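Local coordinates for PA0821 (PDB 7DRG), which probably acts as the immunity protein (antitoxin) that protects Pseudomonas aeruginosa from a putative type VI secretion effector carrying a VRR-NUC nuclease domain, at residues T43-K48 against C214-T219; S144-S149 against I167-R172. All coordinates share one frame; numbering follows the deposited sequence.

How the contacts relate
From the N terminus, the chain first runs along strand 34-46, whose end opens contact 1. It then passes through helix 52-69 and further strands and helices before reaching strand 144-151, where contact 2 begins. Contact 2 closes quickly, 18 residues on, when helix 161-173 packs back on that strand. Contact 1 closes much later, at 214-219, so the short loop of contact 2 lies wholly within the long loop of contact 1. The two strands are antiparallel neighbours, joined by the Phe46 O–Ser144 N hydrogen bond and by Thr43 OG1 with Glu147 OE1. Together the contacts tie helix 161-173 and the 214-219 segment to this strand pair.

Contact 1. Residues T43-K48 against C214-T219; sequences TLYFKK and CLLANT
The ring of Tyr45 meets Ala217 at its edge, the methyl CB lying near the ring plane, 4.1 Å from CD2 and 4.2 Å from CE2. Further along the same side chain, the hydroxyl OH lies 4.1 Å from Leu216 CD1, the two side chains running at a slant to each other. The ring of Phe222 also meets that of Tyr45, their planes at about 45°, and Phe222 touches Leu216 as well. With CG anti to the carbonyl carbon (chi1 -58°), Tyr45 extends from strand 34-46 toward 214-219. No hydrogen bond crosses between the segments; Tyr45 OH is hydrogen-bonded to Tyr179 OH. This is apolar packing of a ring from an interior strand, flanked by strands 144-151 and 177-180, against Leu216 of the short helix 213-216 and the adjoining Ala217. A type I beta turn runs from Leu216 to Thr219. In that turn Leu216 O accepts twice, from Thr219 N at 3.2 Å and from Thr219 OG1 at 2.8 Å, the hydroxyl oxygen tilted 18° from the carbonyl plane. Val145 of the neighbouring strand touches both Tyr45 and Ala217, and Asn218 ND2 reaches the backbone O of Leu143, so the turn is also held to the chain leading into strand 144-151.

Contact 2. Residues S144-S149 against I167-R172; sequences SVLEFS and IDFARR
Phe169 points its ring edge at the face of Phe148, an edge-to-face pair with centroids 4.7 Å apart and planes at 58°, well short of perpendicular. Its CE2 sits over the centre of the Phe148 ring, 3.6 Å above the plane, while Phe169 CD2 makes the closest atom contact, 3.6 Å from Phe148 CE1. On the strand, Leu146 adds a second contact two residues earlier: its CD2 methyl lies 3.8 Å from Phe169 CD2, the side chains crossing at about a right angle. Phe169 CD2 thus touches both Leu146 and Phe148. Phe148 places CG between its backbone N and carbonyl carbon (chi1 71°), which sets its ring where Phe169 CE2 lies over the centre. No polar bond crosses the interface.

Beyond this first shell, Phe127 of strand 126-131 touches both Leu146 and Phe148, and Phe162, also of helix 161-173, meets the Phe148 ring with the planes inclined by about 20°. Phe169 also rests on Leu44 of strand 34-46 and on Cys61 of helix 52-69. On the helix's polar side, Arg171 NH2 forms an intrahelical salt bridge to Asp168 OD1 at 2.7 Å; the charged links outward are Arg172 NH2 to Glu64 OE1 of helix 52-69 and Arg171 NH1 to Glu360 OE2. The whole is a helix laid on one face of antiparallel strands 34-46, 144-151 and 126-131, with Phe169 and Phe162 both packed on Phe148, in the buried alpha+beta core of this protein.

Contact 1. Residues T43-K48 against C214-T219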
loop_
_atom_site.group_PDB
_atom_site.type_symbol
_atom_site.label_atom_id
_atom_site.label_comp_id
_atom_site.label_asym_id
_atom_site.label_seq_id
_atom_site.Cartn_x
_atom_site.Cartn_y
_atom_site.Cartn_z
ATOM N N THR B 43 -20.975 9.278 8.638
ATOM C CA THR B 43 -21.721 9.362 7.387
ATOM C C THR B 43 -23.138 8.863 7.630
ATOM O O THR B 43 -23.324 7.743 8.121
ATOM C CB THR B 43 -21.050 8.509 6.311
ATOM O OG1 THR B 43 -19.702 8.953 6.116
ATOM C CG2 THR B 43 -21.814 8.580 5.008
ATOM N N LEU B 44 -24.131 9.691 7.299
ATOM C CA LEU B 44 -25.536 9.357 7.508
ATOM C C LEU B 44 -26.279 9.536 6.193
ATOM O O LEU B 44 -26.232 10.616 5.599
ATOM C CB LEU B 44 -26.159 10.240 8.597
ATOM C CG LEU B 44 -25.568 10.131 10.003
ATOM C CD1 LEU B 44 -26.218 11.146 10.926
ATOM C CD2 LEU B 44 -25.760 8.732 10.541
ATOM N N TYR B 45 -26.941 8.477 5.734
ATOM C CA TYR B 45 -27.786 8.529 4.546
ATOM C C TYR B 45 -29.235 8.668 5.001
ATOM O O TYR B 45 -29.729 7.814 5.743
ATOM C CB TYR B 45 -27.620 7.266 3.699
ATOM C CG TYR B 45 -26.213 6.947 3.211
ATOM C CD1 TYR B 45 -25.290 6.321 4.043
ATOM C CD2 TYR B 45 -25.837 7.218 1.894
ATOM C CE1 TYR B 45 -24.013 5.990 3.586
ATOM C CE2 TYR B 45 -24.571 6.898 1.432
ATOM C CZ TYR B 45 -23.669 6.286 2.282
ATOM O OH TYR B 45 -22.412 5.964 1.808
ATOM N N PHE B 46 -29.926 9.718 4.545
ATOM C CA PHE B 46 -31.249 10.028 5.081
ATOM C C PHE B 46 -32.139 10.563 3.970
ATOM O O PHE B 46 -31.666 10.954 2.902
ATOM C CB PHE B 46 -31.171 11.042 6.233
ATOM C CG PHE B 46 -30.713 12.411 5.803
ATOM C CD1 PHE B 46 -29.366 12.681 5.620
ATOM C CD2 PHE B 46 -31.627 13.431 5.584
ATOM C CE1 PHE B 46 -28.940 13.936 5.210
ATOM C CE2 PHE B 46 -31.205 14.690 5.183
ATOM C CZ PHE B 46 -29.855 14.942 4.997
ATOM N N LYS B 47 -33.444 10.621 4.240
ATOM C CA LYS B 47 -34.396 11.072 3.232
ATOM C C LYS B 47 -35.109 12.345 3.676
ATOM O O LYS B 47 -34.961 12.818 4.807
ATOM C CB LYS B 47 -35.409 9.967 2.901
ATOM C CG LYS B 47 -34.745 8.742 2.280
ATOM C CD LYS B 47 -35.748 7.746 1.726
ATOM C CE LYS B 47 -35.046 6.524 1.168
ATOM N NZ LYS B 47 -36.016 5.581 0.537
ATOM N N LYS B 48 -35.865 12.911 2.723
ATOM C CA LYS B 48 -36.717 14.085 2.918
ATOM C C LYS B 48 -35.917 15.358 3.180
ATOM O O LYS B 48 -36.410 16.288 3.824
ATOM C CB LYS B 48 -37.739 13.853 4.036
ATOM C CG LYS B 48 -38.644 12.663 3.767
ATOM C CD LYS B 48 -39.570 12.412 4.938
ATOM C CE LYS B 48 -40.983 12.813 4.609
ATOM N NZ LYS B 48 -41.830 12.866 5.835
ATOM N N CYS B 214 -21.854 10.707 -1.136
ATOM C CA CYS B 214 -22.823 11.400 -1.979
ATOM C C CYS B 214 -22.802 10.903 -3.421
ATOM O O CYS B 214 -23.806 11.057 -4.125
ATOM C CB CYS B 214 -22.597 12.912 -1.921
ATOM S SG CYS B 214 -21.059 13.499 -2.618
ATOM N N LEU B 215 -21.697 10.304 -3.878
ATOM C CA LEU B 215 -21.684 9.660 -5.190
ATOM C C LEU B 215 -22.322 8.278 -5.147
ATOM O O LEU B 215 -22.887 7.831 -6.151
ATOM C CB LEU B 215 -20.256 9.528 -5.727
ATOM C CG LEU B 215 -19.387 10.771 -5.905
ATOM C CD1 LEU B 215 -18.120 10.420 -6.679
ATOM C CD2 LEU B 215 -20.160 11.876 -6.593
ATOM N N LEU B 216 -22.227 7.586 -4.010
ATOM C CA LEU B 216 -22.807 6.254 -3.882
ATOM C C LEU B 216 -24.321 6.296 -3.716
ATOM O O LEU B 216 -25.017 5.381 -4.175
ATOM C CB LEU B 216 -22.183 5.529 -2.681
ATOM C CG LEU B 216 -20.677 5.240 -2.720
ATOM C CD1 LEU B 216 -20.186 4.697 -1.383
ATOM C CD2 LEU B 216 -20.361 4.262 -3.846
ATOM N N ALA B 217 -24.839 7.369 -3.106
ATOM C CA ALA B 217 -26.158 7.340 -2.475
ATOM C C ALA B 217 -27.281 6.965 -3.439
ATOM O O ALA B 217 -28.232 6.278 -3.048
ATOM C CB ALA B 217 -26.443 8.698 -1.834
ATOM N N ASN B 218 -27.223 7.429 -4.685
ATOM C CA ASN B 218 -28.343 7.208 -5.596
ATOM C C ASN B 218 -27.944 6.416 -6.835
ATOM O O ASN B 218 -28.609 6.509 -7.874
ATOM C CB ASN B 218 -28.997 8.538 -5.967
ATOM C CG ASN B 218 -29.665 9.193 -4.769
ATOM O OD1 ASN B 218 -30.708 8.740 -4.303
ATOM N ND2 ASN B 218 -29.045 10.238 -4.246
ATOM N N THR B 219 -26.878 5.630 -6.733
ATOM C CA THR B 219 -26.546 4.661 -7.761
ATOM C C THR B 219 -27.546 3.506 -7.727
ATOM O O THR B 219 -28.141 3.225 -6.683
ATOM C CB THR B 219 -25.136 4.121 -7.541
ATOM O OG1 THR B 219 -25.072 3.479 -6.261
ATOM C CG2 THR B 219 -24.116 5.245 -7.593
#

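Contact 2. Residues S144-S149 against I167-R172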
loop_
_atom_site.group_PDB
_atom_site.type_symbol
_atom_site.label_atom_id
_atom_site.label_comp_id
_atom_site.label_asym_id
_atom_site.label_seq_id
_atom_site.Cartn_x
_atom_site.Cartn_y
_atom_site.Cartn_z
ATOM N N SER B 144 -30.248 11.409 0.545
ATOM C CA SER B 144 -29.312 12.484 0.833
ATOM C C SER B 144 -28.263 12.008 1.840
ATOM O O SER B 144 -28.361 10.921 2.416
ATOM C CB SER B 144 -30.063 13.712 1.355
ATOM O OG SER B 144 -30.975 14.196 0.369
ATOM N N VAL B 145 -27.235 12.831 2.042
ATOM C CA VAL B 145 -26.087 12.436 2.857
ATOM C C VAL B 145 -25.660 13.600 3.736
ATOM O O VAL B 145 -25.543 14.733 3.262
ATOM C CB VAL B 145 -24.895 11.977 1.990
ATOM C CG1 VAL B 145 -23.673 11.715 2.867
ATOM C CG2 VAL B 145 -25.252 10.737 1.177
ATOM N N LEU B 146 -25.414 13.316 5.012
ATOM C CA LEU B 146 -24.693 14.215 5.904
ATOM C C LEU B 146 -23.409 13.521 6.325
ATOM O O LEU B 146 -23.455 12.397 6.833
ATOM C CB LEU B 146 -25.516 14.562 7.150
ATOM C CG LEU B 146 -24.763 15.313 8.251
ATOM C CD1 LEU B 146 -24.255 16.664 7.760
ATOM C CD2 LEU B 146 -25.649 15.516 9.474
ATOM N N GLU B 147 -22.275 14.189 6.129
ATOM C CA GLU B 147 -20.989 13.692 6.605
ATOM C C GLU B 147 -20.349 14.751 7.480
ATOM O O GLU B 147 -20.415 15.944 7.172
ATOM C CB GLU B 147 -20.027 13.358 5.461
ATOM C CG GLU B 147 -20.417 12.190 4.607
ATOM C CD GLU B 147 -19.218 11.620 3.873
ATOM O OE1 GLU B 147 -18.827 10.485 4.189
ATOM O OE2 GLU B 147 -18.652 12.319 2.996
ATOM N N PHE B 148 -19.717 14.321 8.565
ATOM C CA PHE B 148 -19.082 15.281 9.448
ATOM C C PHE B 148 -17.915 14.602 10.137
ATOM O O PHE B 148 -17.867 13.376 10.250
ATOM C CB PHE B 148 -20.079 15.855 10.467
ATOM C CG PHE B 148 -20.506 14.872 11.509
ATOM C CD1 PHE B 148 -21.409 13.874 11.205
ATOM C CD2 PHE B 148 -19.983 14.936 12.791
ATOM C CE1 PHE B 148 -21.799 12.953 12.178
ATOM C CE2 PHE B 148 -20.363 14.021 13.768
ATOM C CZ PHE B 148 -21.276 13.027 13.451
ATOM N N SER B 149 -16.950 15.402 10.578
ATOM C CA SER B 149 -15.765 14.791 11.149
ATOM C C SER B 149 -15.107 15.719 12.153
ATOM O O SER B 149 -15.263 16.941 12.103
ATOM C CB SER B 149 -14.753 14.418 10.058
ATOM O OG SER B 149 -14.141 15.582 9.520
ATOM N N ILE B 167 -25.117 10.234 17.624
ATOM C CA ILE B 167 -26.417 9.806 18.131
ATOM C C ILE B 167 -27.443 10.926 18.002
ATOM O O ILE B 167 -28.583 10.693 17.585
ATOM C CB ILE B 167 -26.286 9.326 19.586
ATOM C CG1 ILE B 167 -25.216 8.236 19.711
ATOM C CG2 ILE B 167 -27.636 8.848 20.101
ATOM C CD1 ILE B 167 -25.379 7.094 18.747
ATOM N N ASP B 168 -27.067 12.153 18.375
ATOM C CA ASP B 168 -27.995 13.277 18.273
ATOM C C ASP B 168 -28.450 13.483 16.837
ATOM O O ASP B 168 -29.633 13.747 16.587
ATOM C CB ASP B 168 -27.349 14.558 18.802
ATOM C CG ASP B 168 -27.292 14.604 20.329
ATOM O OD1 ASP B 168 -27.796 13.670 20.974
ATOM O OD2 ASP B 168 -26.725 15.571 20.883
ATOM N N PHE B 169 -27.526 13.361 15.879
ATOM C CA PHE B 169 -27.892 13.570 14.480
ATOM C C PHE B 169 -28.790 12.444 13.983
ATOM O O PHE B 169 -29.751 12.685 13.242
ATOM C CB PHE B 169 -26.642 13.650 13.583
ATOM C CG PHE B 169 -25.727 14.821 13.858
ATOM C CD1 PHE B 169 -26.003 15.761 14.833
ATOM C CD2 PHE B 169 -24.569 14.975 13.096
ATOM C CE1 PHE B 169 -25.147 16.818 15.067
ATOM C CE2 PHE B 169 -23.708 16.033 13.324
ATOM C CZ PHE B 169 -23.994 16.958 14.299
ATOM N N ALA B 170 -28.478 11.203 14.364
ATOM C CA ALA B 170 -29.320 10.078 13.977
ATOM C C ALA B 170 -30.734 10.268 14.495
ATOM O O ALA B 170 -31.712 9.994 13.787
ATOM C CB ALA B 170 -28.730 8.776 14.515
ATOM N N ARG B 171 -30.848 10.745 15.731
ATOM C CA ARG B 171 -32.149 10.946 16.354
ATOM C C ARG B 171 -33.002 11.937 15.567
ATOM O O ARG B 171 -34.214 11.732 15.413
ATOM C CB ARG B 171 -31.932 11.415 17.791
ATOM C CG ARG B 171 -33.144 11.413 18.676
ATOM C CD ARG B 171 -32.725 11.017 20.085
ATOM N NE ARG B 171 -31.481 11.668 20.505
ATOM C CZ ARG B 171 -30.665 11.174 21.430
ATOM N NH1 ARG B 171 -30.955 10.018 22.020
ATOM N NH2 ARG B 171 -29.553 11.823 21.764
ATOM N N ARG B 172 -32.391 12.990 15.035
ATOM C CA ARG B 172 -33.184 14.009 14.305
ATOM C C ARG B 172 -33.426 13.649 12.841
ATOM O O ARG B 172 -34.419 14.091 12.331
ATOM C CB ARG B 172 -32.470 15.346 14.102
ATOM C CG ARG B 172 -31.572 15.826 15.207
ATOM C CD ARG B 172 -31.401 17.318 15.165
ATOM N NE ARG B 172 -31.088 17.727 16.504
ATOM C CZ ARG B 172 -29.871 17.768 16.991
ATOM N NH1 ARG B 172 -28.851 17.457 16.226
ATOM N NH2 ARG B 172 -29.664 18.125 18.235
#